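Local coordinates for Bm4233, isoform b (Brugia malayi, PDB 6ANY), which probably binds and carries sterols or other lipids as a venom allergen-like member of the CAP family, at residues L32-R35 with N36-M40; K113-K116 with Q117-S120; F23-L26 with L27-K31; G131-H134 with F135-M138. One frame throughout, in Å; residues are numbered along the deposited sequence.

All four contacts are local and lie within one CAP domain. Contact 4 is the buried one: helix 133-138 lies near the centre of the chain, and its polar side chains are tied to surrounding elements. Contacts 1, 2 and 3 are only partly buried. Contact 3 ends helix 10-28 with backbone bonds and one imidazole-to-carbonyl bond, and contact 1 follows it as a tight turn carrying a glycan. Contact 2 leaves helix 110-114 and pairs with contact 1 through Arg35 N and Tyr115 O, and through Gln117. Its own chemistry is one phenol, one amide and a water. Contact 4 reaches contact 2 through apolar packing, and contact 3 through Arg24.

Contact 1 (L32-R35 with N36-M40); sequences LKNR and NGTYM. With NAG (2-acetamido-2-deoxy-beta-D-glucopyranose), chain B.
Asn34 and Thr38 face each other across a type I beta turn, Asn34 to Gly37, with a G1 bulge at Gly37. Asn34 O takes the N-H of Gly37, and Asn34 N bonds to Thr38 O at 2.9 Å. Gly37 has a positive phi of 81°, which suits glycine.

The Asn34 amide folds over the turn. Asn34 CB lies 4.0 Å from Met40 SD. Its CG sits between the backbone N and the carbonyl carbon (chi1 60°), which turns OD1 to the backbone N-H groups of Asn36 and Thr38. Asn34 OD1 accepts from Thr38 N at 3.2 Å, the donor lying above the amide plane. A weak bond joins Asn36 N to Asn34 OD1 at 3.0 Å. Asn34 ND2 makes a weak bond to Gln117 OE1, which also bonds Thr38 OG1.

Farther from the turn, Lys33 and Tyr39 form a single beta bridge. Lys33 CG makes an off-centre CH-pi contact, 4.3 Å from the Tyr39 ring centroid. Leu32 O closes this end by accepting Met40 N at 2.8 Å.

Asn36 is the glycosylated residue, in the sequon Asn36-Gly37-Thr38, and its OD1 bonds Gln117 N. Asn36 ND2 is joined covalently to NAG C1, of an N-acetylglucosamine, at 1.5 Å.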
loop_
_atom_site.group_PDB
_atom_site.type_symbol
_atom_site.label_atom_id
_atom_site.label_comp_id
_atom_site.label_asym_id
_atom_site.label_seq_id
_atom_site.Cartn_x
_atom_site.Cartn_y
_atom_site.Cartn_z
ATOM N N LEU A 32 9.101 13.232 -3.365
ATOM C CA LEU A 32 8.181 13.346 -2.210
ATOM C C LEU A 32 8.888 13.738 -0.900
ATOM O O LEU A 32 9.895 13.178 -0.545
ATOM C CB LEU A 32 7.363 12.049 -1.965
ATOM C CG LEU A 32 6.569 11.490 -3.141
ATOM C CD1 LEU A 32 5.973 10.174 -2.765
ATOM C CD2 LEU A 32 5.537 12.503 -3.624
ATOM N N LYS A 33 8.310 14.703 -0.196
ATOM C CA LYS A 33 8.874 15.270 0.988
ATOM C C LYS A 33 8.464 14.464 2.197
ATOM O O LYS A 33 7.339 13.983 2.277
ATOM C CB LYS A 33 8.425 16.734 1.167
ATOM C CG LYS A 33 9.192 17.709 0.260
ATOM C CD LYS A 33 8.508 19.018 0.039
ATOM C CE LYS A 33 9.506 20.092 -0.398
ATOM N NZ LYS A 33 8.766 21.333 -0.805
ATOM N N ASN A 34 9.347 14.419 3.180
ATOM C CA ASN A 34 9.015 13.892 4.470
ATOM C C ASN A 34 8.516 15.039 5.364
ATOM O O ASN A 34 8.337 16.201 4.930
ATOM C CB ASN A 34 10.221 13.110 5.048
ATOM C CG ASN A 34 11.484 13.964 5.228
ATOM O OD1 ASN A 34 11.421 15.175 5.456
ATOM N ND2 ASN A 34 12.647 13.328 5.053
ATOM N N ARG A 35 8.336 14.719 6.618
ATOM C CA ARG A 35 7.866 15.678 7.629
ATOM C C ARG A 35 8.766 16.915 7.858
ATOM O O ARG A 35 8.292 18.014 8.186
ATOM C CB ARG A 35 7.756 14.907 8.945
ATOM C CG ARG A 35 6.611 15.255 9.824
ATOM C CD ARG A 35 7.007 16.201 10.900
ATOM N NE ARG A 35 5.851 16.391 11.747
ATOM C CZ ARG A 35 5.682 15.919 12.971
ATOM N NH1 ARG A 35 6.634 15.223 13.592
ATOM N NH2 ARG A 35 4.530 16.174 13.595
ATOM N N ASN A 36 10.054 16.709 7.617
ATOM C CA ASN A 36 11.058 17.746 7.757
ATOM C C ASN A 36 11.115 18.653 6.529
ATOM O O ASN A 36 11.916 19.577 6.493
ATOM C CB ASN A 36 12.438 17.120 8.004
ATOM C CG ASN A 36 12.639 16.692 9.446
ATOM O OD1 ASN A 36 12.036 15.732 9.906
ATOM N ND2 ASN A 36 13.495 17.406 10.160
ATOM N N GLY A 37 10.280 18.398 5.522
ATOM C CA GLY A 37 10.303 19.242 4.332
ATOM C C GLY A 37 11.455 18.841 3.364
ATOM O O GLY A 37 11.722 19.528 2.356
ATOM N N THR A 38 12.100 17.721 3.622
ATOM C CA THR A 38 13.218 17.278 2.753
ATOM C C THR A 38 12.786 16.065 1.905
ATOM O O THR A 38 12.053 15.176 2.376
ATOM C CB THR A 38 14.552 17.063 3.540
ATOM O OG1 THR A 38 14.837 15.677 3.749
ATOM C CG2 THR A 38 14.554 17.810 4.886
ATOM N N TYR A 39 13.226 16.041 0.639
ATOM C CA TYR A 39 12.877 14.947 -0.273
ATOM C C TYR A 39 13.354 13.597 0.213
ATOM O O TYR A 39 14.409 13.472 0.730
ATOM C CB TYR A 39 13.405 15.206 -1.665
ATOM C CG TYR A 39 12.634 16.307 -2.376
ATOM C CD1 TYR A 39 11.292 16.134 -2.693
ATOM C CD2 TYR A 39 13.246 17.519 -2.713
ATOM C CE1 TYR A 39 10.556 17.130 -3.288
ATOM C CE2 TYR A 39 12.535 18.518 -3.342
ATOM C CZ TYR A 39 11.175 18.305 -3.622
ATOM O OH TYR A 39 10.458 19.243 -4.254
ATOM N N MET A 40 12.535 12.578 0.022
ATOM C CA MET A 40 12.926 11.236 0.327
ATOM C C MET A 40 13.965 10.795 -0.658
ATOM O O MET A 40 14.011 11.314 -1.752
ATOM C CB MET A 40 11.697 10.334 0.293
ATOM C CG MET A 40 10.777 10.590 1.493
ATOM S SD MET A 40 11.392 9.847 3.048
ATOM C CE MET A 40 11.079 8.111 2.872
HETATM C C1 NAG B . 13.948 17.170 11.595
HETATM C C2 NAG B . 15.433 17.395 11.857
HETATM C C3 NAG B . 15.771 17.154 13.323
HETATM C C4 NAG B . 14.811 17.910 14.235
HETATM C C5 NAG B . 13.362 17.661 13.830
HETATM C C6 NAG B . 12.408 18.482 14.688
HETATM C C7 NAG B . 17.323 16.952 10.402
HETATM C C8 NAG B . 18.237 15.885 9.876
HETATM N N2 NAG B . 16.225 16.520 11.014
HETATM O O3 NAG B . 17.112 17.584 13.581
HETATM O O4 NAG B . 15.007 17.489 15.588
HETATM O O5 NAG B . 13.183 18.008 12.458
HETATM O O6 NAG B . 12.400 19.839 14.231
HETATM O O7 NAG B . 17.572 18.140 10.277
#

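Contact 2 (K113-K116 with Q117-S120); sequences KLYK and QNPS
Tyr115 and Asn118 meet through their side chains where the chain leaves helix 110-114. Tyr115 is the first residue to drop out of helical geometry, and an irregular segment follows.

Two kinds of polar link join the pair. The first is direct. Asn118 ND2 gives a hydrogen to Tyr115 OH at 3.1 Å, with an angle of 154° at the hydrogen. The phenol oxygen lies in the plane of the Asn118 amide. The second link runs through a water. Tyr115 OH donates to it at 2.7 Å, and the water passes a hydrogen on to Asn118 O at 2.7 Å. This water sits at the edge of the Tyr115 ring, in its plane. The hydroxyl is therefore held as both donor and acceptor, which should restrain its rotation.

Van der Waals contact adds to this: Asn118 CB lies 3.7 Å from Tyr115 CZ. The ring and amide planes are turned 63° apart. The Tyr115 ring reaches Asn118 because CG is anti to the backbone N (chi1 -174°).

Charge lies elsewhere. Lys116 CG rests 3.6 Å from Gln117 O, and the chain then runs out extended to a salt bridge between its NZ and Asp126 OD2.

The same Asn118 ND2 also bonds Asn122 O. The segment runs on from helix 110-114, with Tyr115 packed on Val127 of helix 125-128 and on Val132, just before helix 133-138. It lies alongside the 32-40 turn and is bonded to it through Gln117, to Asn36 and Thr38, and through the backbones of Tyr115 and Arg35.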
loop_
_atom_site.group_PDB
_atom_site.type_symbol
_atom_site.label_atom_id
_atom_site.label_comp_id
_atom_site.label_asym_id
_atom_site.label_seq_id
_atom_site.Cartn_x
_atom_site.Cartn_y
_atom_site.Cartn_z
ATOM N N LYS A 113 3.242 14.068 6.833
ATOM C CA LYS A 113 2.742 14.504 8.173
ATOM C C LYS A 113 3.461 13.926 9.386
ATOM O O LYS A 113 3.589 14.639 10.346
ATOM C CB LYS A 113 1.269 14.204 8.349
ATOM C CG LYS A 113 0.383 14.718 7.251
ATOM C CD LYS A 113 0.567 16.199 6.920
ATOM C CE LYS A 113 -0.466 17.111 7.558
ATOM N NZ LYS A 113 -0.828 18.279 6.687
ATOM N N LEU A 114 3.892 12.658 9.345
ATOM C CA LEU A 114 4.489 11.989 10.506
ATOM C C LEU A 114 5.908 11.390 10.340
ATOM O O LEU A 114 6.511 10.954 11.340
ATOM C CB LEU A 114 3.576 10.882 10.953
ATOM C CG LEU A 114 2.168 11.320 11.379
ATOM C CD1 LEU A 114 1.316 10.078 11.433
ATOM C CD2 LEU A 114 2.215 12.013 12.740
ATOM N N TYR A 115 6.402 11.279 9.132
ATOM C CA TYR A 115 7.671 10.559 8.862
ATOM C C TYR A 115 8.848 11.553 8.885
ATOM O O TYR A 115 9.019 12.341 8.002
ATOM C CB TYR A 115 7.602 9.810 7.546
ATOM C CG TYR A 115 8.787 8.957 7.269
ATOM C CD1 TYR A 115 9.913 9.456 6.619
ATOM C CD2 TYR A 115 8.797 7.675 7.654
ATOM C CE1 TYR A 115 11.004 8.657 6.357
ATOM C CE2 TYR A 115 9.860 6.871 7.360
ATOM C CZ TYR A 115 10.981 7.398 6.751
ATOM O OH TYR A 115 12.039 6.605 6.476
ATOM N N LYS A 116 9.628 11.497 9.947
ATOM C CA LYS A 116 10.738 12.407 10.085
ATOM C C LYS A 116 11.880 11.990 9.162
ATOM O O LYS A 116 12.029 10.809 8.784
ATOM C CB LYS A 116 11.246 12.425 11.553
ATOM C CG LYS A 116 12.153 11.237 11.862
ATOM C CD LYS A 116 12.557 11.138 13.344
ATOM C CE LYS A 116 13.282 9.834 13.555
ATOM N NZ LYS A 116 13.631 9.593 14.956
ATOM N N GLN A 117 12.685 12.968 8.796
ATOM C CA GLN A 117 13.904 12.719 8.016
ATOM C C GLN A 117 14.666 11.493 8.529
ATOM O O GLN A 117 15.068 11.472 9.709
ATOM C CB GLN A 117 14.803 13.958 8.079
ATOM C CG GLN A 117 16.220 13.723 7.571
ATOM C CD GLN A 117 16.423 14.363 6.249
ATOM O OE1 GLN A 117 16.052 13.793 5.223
ATOM N NE2 GLN A 117 16.960 15.600 6.265
ATOM N N ASN A 118 14.830 10.481 7.643
ATOM C CA ASN A 118 15.437 9.190 7.956
ATOM C C ASN A 118 16.388 8.749 6.792
ATOM O O ASN A 118 16.056 7.856 6.046
ATOM C CB ASN A 118 14.350 8.105 8.192
ATOM C CG ASN A 118 14.944 6.786 8.709
ATOM O OD1 ASN A 118 15.915 6.832 9.453
ATOM N ND2 ASN A 118 14.393 5.609 8.292
ATOM N N PRO A 119 17.551 9.390 6.638
ATOM C CA PRO A 119 18.404 9.253 5.464
ATOM C C PRO A 119 18.843 7.819 5.130
ATOM O O PRO A 119 18.825 7.446 3.943
ATOM C CB PRO A 119 19.590 10.168 5.772
ATOM C CG PRO A 119 19.489 10.523 7.213
ATOM C CD PRO A 119 18.036 10.458 7.522
ATOM N N SER A 120 19.152 7.016 6.152
ATOM C CA SER A 120 19.463 5.603 5.963
ATOM C C SER A 120 18.328 4.790 5.349
ATOM O O SER A 120 18.600 3.747 4.767
ATOM C CB SER A 120 19.828 4.915 7.282
ATOM O OG SER A 120 18.695 4.847 8.130
HETATM O O HOH W 1 13.749 7.727 4.684
#

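Contact 3 (F23-L26 with L27-K31); sequences FRSL and LIHGK
His29 turns back on Ser25 because its CG stands beside its own backbone N (chi1 -78°) and the ring is rotated across that bond (chi2 82°). His29 ND1 is thus brought to Ser25 O at 2.8 Å, with the oxygen at the ring edge and in the ring plane. The donor lies above the carbonyl plane of Ser25, so this bond is not aimed at a lone pair. Ser25 O also takes the backbone N-H of His29 at 3.0 Å, nearly along the C=O axis. One carbonyl is gripped by two donors of one residue.

The helix stops here in a Schellman motif. Gly30, with positive phi, is its C-prime residue. Lys31 N reaches back to Leu26 O at 3.1 Å, and Gly30 N bonds Leu27 O at 3.2 Å. The Lys31 chain bends, and Lys31 CG touches Leu26 CD2 at 4.1 Å, the two side chains crossing at about a right angle. Leu27 CB packs against the carbonyls of Phe23 and Arg24.

Ser25 OG bonds Ser199 O, and the Arg24 guanidinium holds Leu47 O, so this helix end is tied to the surrounding loops.

His29 ND1 must carry a hydrogen to make its bond. Next to the partly negative C-terminal end of the helix, such a donor, or a positively charged ring, would probably be favoured.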
loop_
_atom_site.group_PDB
_atom_site.type_symbol
_atom_site.label_atom_id
_atom_site.label_comp_id
_atom_site.label_asym_id
_atom_site.label_seq_id
_atom_site.Cartn_x
_atom_site.Cartn_y
_atom_site.Cartn_z
ATOM N N PHE A 23 2.620 6.319 -6.455
ATOM C CA PHE A 23 3.273 6.736 -5.233
ATOM C C PHE A 23 4.686 6.210 -5.143
ATOM O O PHE A 23 5.594 6.953 -4.811
ATOM C CB PHE A 23 2.478 6.316 -3.987
ATOM C CG PHE A 23 1.240 7.153 -3.721
ATOM C CD1 PHE A 23 1.171 8.482 -4.092
ATOM C CD2 PHE A 23 0.172 6.610 -3.055
ATOM C CE1 PHE A 23 0.033 9.249 -3.825
ATOM C CE2 PHE A 23 -0.973 7.349 -2.773
ATOM C CZ PHE A 23 -1.041 8.677 -3.135
ATOM N N ARG A 24 4.840 4.921 -5.404
ATOM C CA ARG A 24 6.122 4.273 -5.294
ATOM C C ARG A 24 7.119 4.853 -6.239
ATOM O O ARG A 24 8.240 5.137 -5.848
ATOM C CB ARG A 24 5.963 2.779 -5.513
ATOM C CG ARG A 24 5.504 2.090 -4.239
ATOM C CD ARG A 24 4.797 0.789 -4.529
ATOM N NE ARG A 24 5.701 -0.351 -4.651
ATOM C CZ ARG A 24 6.170 -1.093 -3.649
ATOM N NH1 ARG A 24 5.774 -0.881 -2.394
ATOM N NH2 ARG A 24 6.957 -2.146 -3.927
ATOM N N SER A 25 6.710 5.066 -7.487
ATOM C CA SER A 25 7.579 5.676 -8.494
ATOM C C SER A 25 7.971 7.108 -8.140
ATOM O O SER A 25 9.168 7.482 -8.184
ATOM C CB SER A 25 6.900 5.594 -9.860
ATOM O OG SER A 25 7.638 6.310 -10.788
ATOM N N LEU A 26 6.999 7.925 -7.755
ATOM C CA LEU A 26 7.298 9.306 -7.295
ATOM C C LEU A 26 8.272 9.283 -6.155
ATOM O O LEU A 26 9.208 10.058 -6.136
ATOM C CB LEU A 26 6.048 10.050 -6.862
ATOM C CG LEU A 26 5.105 10.477 -7.992
ATOM C CD1 LEU A 26 3.871 11.086 -7.398
ATOM C CD2 LEU A 26 5.695 11.506 -8.956
ATOM N N LEU A 27 8.104 8.340 -5.228
ATOM C CA LEU A 27 9.011 8.228 -4.101
ATOM C C LEU A 27 10.437 7.882 -4.513
ATOM O O LEU A 27 11.389 8.516 -4.003
ATOM C CB LEU A 27 8.538 7.122 -3.158
ATOM C CG LEU A 27 9.259 6.912 -1.867
ATOM C CD1 LEU A 27 9.244 8.180 -0.980
ATOM C CD2 LEU A 27 8.686 5.705 -1.173
ATOM N N ILE A 28 10.620 6.836 -5.338
ATOM C CA ILE A 28 12.012 6.433 -5.746
ATOM C C ILE A 28 12.687 7.429 -6.730
ATOM O O ILE A 28 13.893 7.425 -6.863
ATOM C CB ILE A 28 12.100 5.027 -6.313
ATOM C CG1 ILE A 28 11.212 4.877 -7.523
ATOM C CG2 ILE A 28 11.765 3.979 -5.242
ATOM C CD1 ILE A 28 11.431 3.561 -8.196
ATOM N N HIS A 29 11.899 8.329 -7.322
ATOM C CA HIS A 29 12.409 9.410 -8.113
ATOM C C HIS A 29 12.720 10.676 -7.307
ATOM O O HIS A 29 13.114 11.652 -7.901
ATOM C CB HIS A 29 11.464 9.750 -9.244
ATOM C CG HIS A 29 11.560 8.810 -10.381
ATOM N ND1 HIS A 29 10.913 7.591 -10.400
ATOM C CD2 HIS A 29 12.330 8.851 -11.500
ATOM C CE1 HIS A 29 11.202 6.969 -11.526
ATOM N NE2 HIS A 29 12.040 7.730 -12.219
ATOM N N GLY A 30 12.684 10.613 -5.973
ATOM C CA GLY A 30 13.071 11.748 -5.151
ATOM C C GLY A 30 12.090 12.902 -5.197
ATOM O O GLY A 30 12.504 14.031 -4.954
ATOM N N LYS A 31 10.810 12.641 -5.502
ATOM C CA LYS A 31 9.827 13.748 -5.669
ATOM C C LYS A 31 8.961 14.011 -4.428
ATOM O O LYS A 31 8.100 14.912 -4.491
ATOM C CB LYS A 31 8.859 13.508 -6.838
ATOM C CG LYS A 31 9.471 12.886 -8.088
ATOM C CD LYS A 31 9.733 13.856 -9.234
ATOM C CE LYS A 31 10.752 14.906 -8.880
ATOM N NZ LYS A 31 11.450 15.385 -10.114
#

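Contact 4 (G131-H134 with F135-M138); sequences GVLH and FTQM
Val132 and Thr136 stand one turn apart at the start of helix 133-138, where Val132 occupies the N-cap position. His134 to Met138 form the first part of the CAP signature HFTQMAW, which runs on two residues further.

The tight part is built around Thr136. Thr136 N bonds Val132 O at 2.9 Å, in the carbonyl plane. The methyl Thr136 CG2 meets Val132 CG2 at 4.0 Å, the two side chains passing at a slant. Thr136 OG1 sits between its backbone N and carbonyl carbon (chi1 55°), which places it over Leu133. There Thr136 OG1 lies 3.1 Å from Leu133 CA and 3.4 Å from Leu133 CD2. This buried hydroxyl is satisfied by Asn171 OD1. Phe135 also lies against this turn, with Phe135 CD2 3.8 Å from Val132 O, which sits at the ring edge near its plane.

The looser part is the side chain of His134, which has few contacts with 135-138. Its CB sets off away from that segment, and the ring takes its partners from neighbouring helices. The ring meets Trp107, and ND1 bonds Glu110 OE2, while the other Glu110 oxygen takes Phe135 N. In CAP relatives the equivalent His and Glu line the central cavity, so the pair probably does so here.

The remaining helix bonds are longer. Gln137 N reaches Leu133 O from above the carbonyl plane, at 3.2 Å. Met138 N bonds His134 O, and Met138 CG rests 3.5 Å from that same His134 O.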
loop_
_atom_site.group_PDB
_atom_site.type_symbol
_atom_site.label_atom_id
_atom_site.label_comp_id
_atom_site.label_asym_id
_atom_site.label_seq_id
_atom_site.Cartn_x
_atom_site.Cartn_y
_atom_site.Cartn_z
ATOM N N GLY A 131 4.273 5.913 13.846
ATOM C CA GLY A 131 2.931 5.686 13.247
ATOM C C GLY A 131 2.942 5.997 11.772
ATOM O O GLY A 131 2.083 6.672 11.255
ATOM N N VAL A 132 3.942 5.452 11.108
ATOM C CA VAL A 132 4.152 5.634 9.687
ATOM C C VAL A 132 4.072 4.277 9.010
ATOM O O VAL A 132 4.403 4.160 7.818
ATOM C CB VAL A 132 5.525 6.279 9.423
ATOM C CG1 VAL A 132 5.546 7.688 9.987
ATOM C CG2 VAL A 132 6.623 5.414 10.032
ATOM N N LEU A 133 3.608 3.269 9.763
ATOM C CA LEU A 133 3.576 1.906 9.299
ATOM C C LEU A 133 2.617 1.631 8.159
ATOM O O LEU A 133 2.861 0.673 7.397
ATOM C CB LEU A 133 3.324 0.917 10.461
ATOM C CG LEU A 133 4.559 0.816 11.419
ATOM C CD1 LEU A 133 4.332 -0.181 12.578
ATOM C CD2 LEU A 133 5.857 0.409 10.656
ATOM N N HIS A 134 1.556 2.451 8.009
ATOM C CA HIS A 134 0.659 2.266 6.882
ATOM C C HIS A 134 1.399 2.680 5.591
ATOM O O HIS A 134 1.419 1.962 4.603
ATOM C CB HIS A 134 -0.667 3.005 7.054
ATOM C CG HIS A 134 -1.343 2.725 8.341
ATOM N ND1 HIS A 134 -1.181 3.527 9.446
ATOM C CD2 HIS A 134 -2.100 1.675 8.740
ATOM C CE1 HIS A 134 -1.830 2.993 10.464
ATOM N NE2 HIS A 134 -2.383 1.861 10.064
ATOM N N PHE A 135 2.028 3.834 5.648
ATOM C CA PHE A 135 2.820 4.367 4.587
ATOM C C PHE A 135 4.001 3.407 4.265
ATOM O O PHE A 135 4.249 3.121 3.128
ATOM C CB PHE A 135 3.373 5.743 4.974
ATOM C CG PHE A 135 4.618 6.103 4.228
ATOM C CD1 PHE A 135 4.574 6.379 2.893
ATOM C CD2 PHE A 135 5.835 6.162 4.880
ATOM C CE1 PHE A 135 5.733 6.716 2.184
ATOM C CE2 PHE A 135 6.995 6.431 4.195
ATOM C CZ PHE A 135 6.953 6.684 2.847
ATOM N N THR A 136 4.698 2.902 5.277
ATOM C CA THR A 136 5.884 2.091 5.047
ATOM C C THR A 136 5.542 0.797 4.329
ATOM O O THR A 136 6.245 0.429 3.391
ATOM C CB THR A 136 6.708 1.893 6.304
ATOM O OG1 THR A 136 5.921 1.342 7.359
ATOM C CG2 THR A 136 7.402 3.232 6.761
ATOM N N GLN A 137 4.376 0.215 4.631
ATOM C CA GLN A 137 3.904 -0.968 3.929
ATOM C C GLN A 137 3.602 -0.626 2.480
ATOM O O GLN A 137 3.916 -1.400 1.596
ATOM C CB GLN A 137 2.706 -1.550 4.644
ATOM C CG GLN A 137 2.044 -2.723 3.995
ATOM C CD GLN A 137 2.960 -3.912 3.877
ATOM O OE1 GLN A 137 2.989 -4.784 4.778
ATOM N NE2 GLN A 137 3.663 -4.005 2.752
ATOM N N MET A 138 2.967 0.526 2.227
ATOM C CA MET A 138 2.660 0.916 0.845
ATOM C C MET A 138 3.956 1.181 0.098
ATOM O O MET A 138 4.003 1.059 -1.115
ATOM C CB MET A 138 1.810 2.223 0.757
ATOM C CG MET A 138 0.387 2.128 1.238
ATOM S SD MET A 138 -0.523 3.627 1.039
ATOM C CE MET A 138 -0.698 3.796 -0.760
#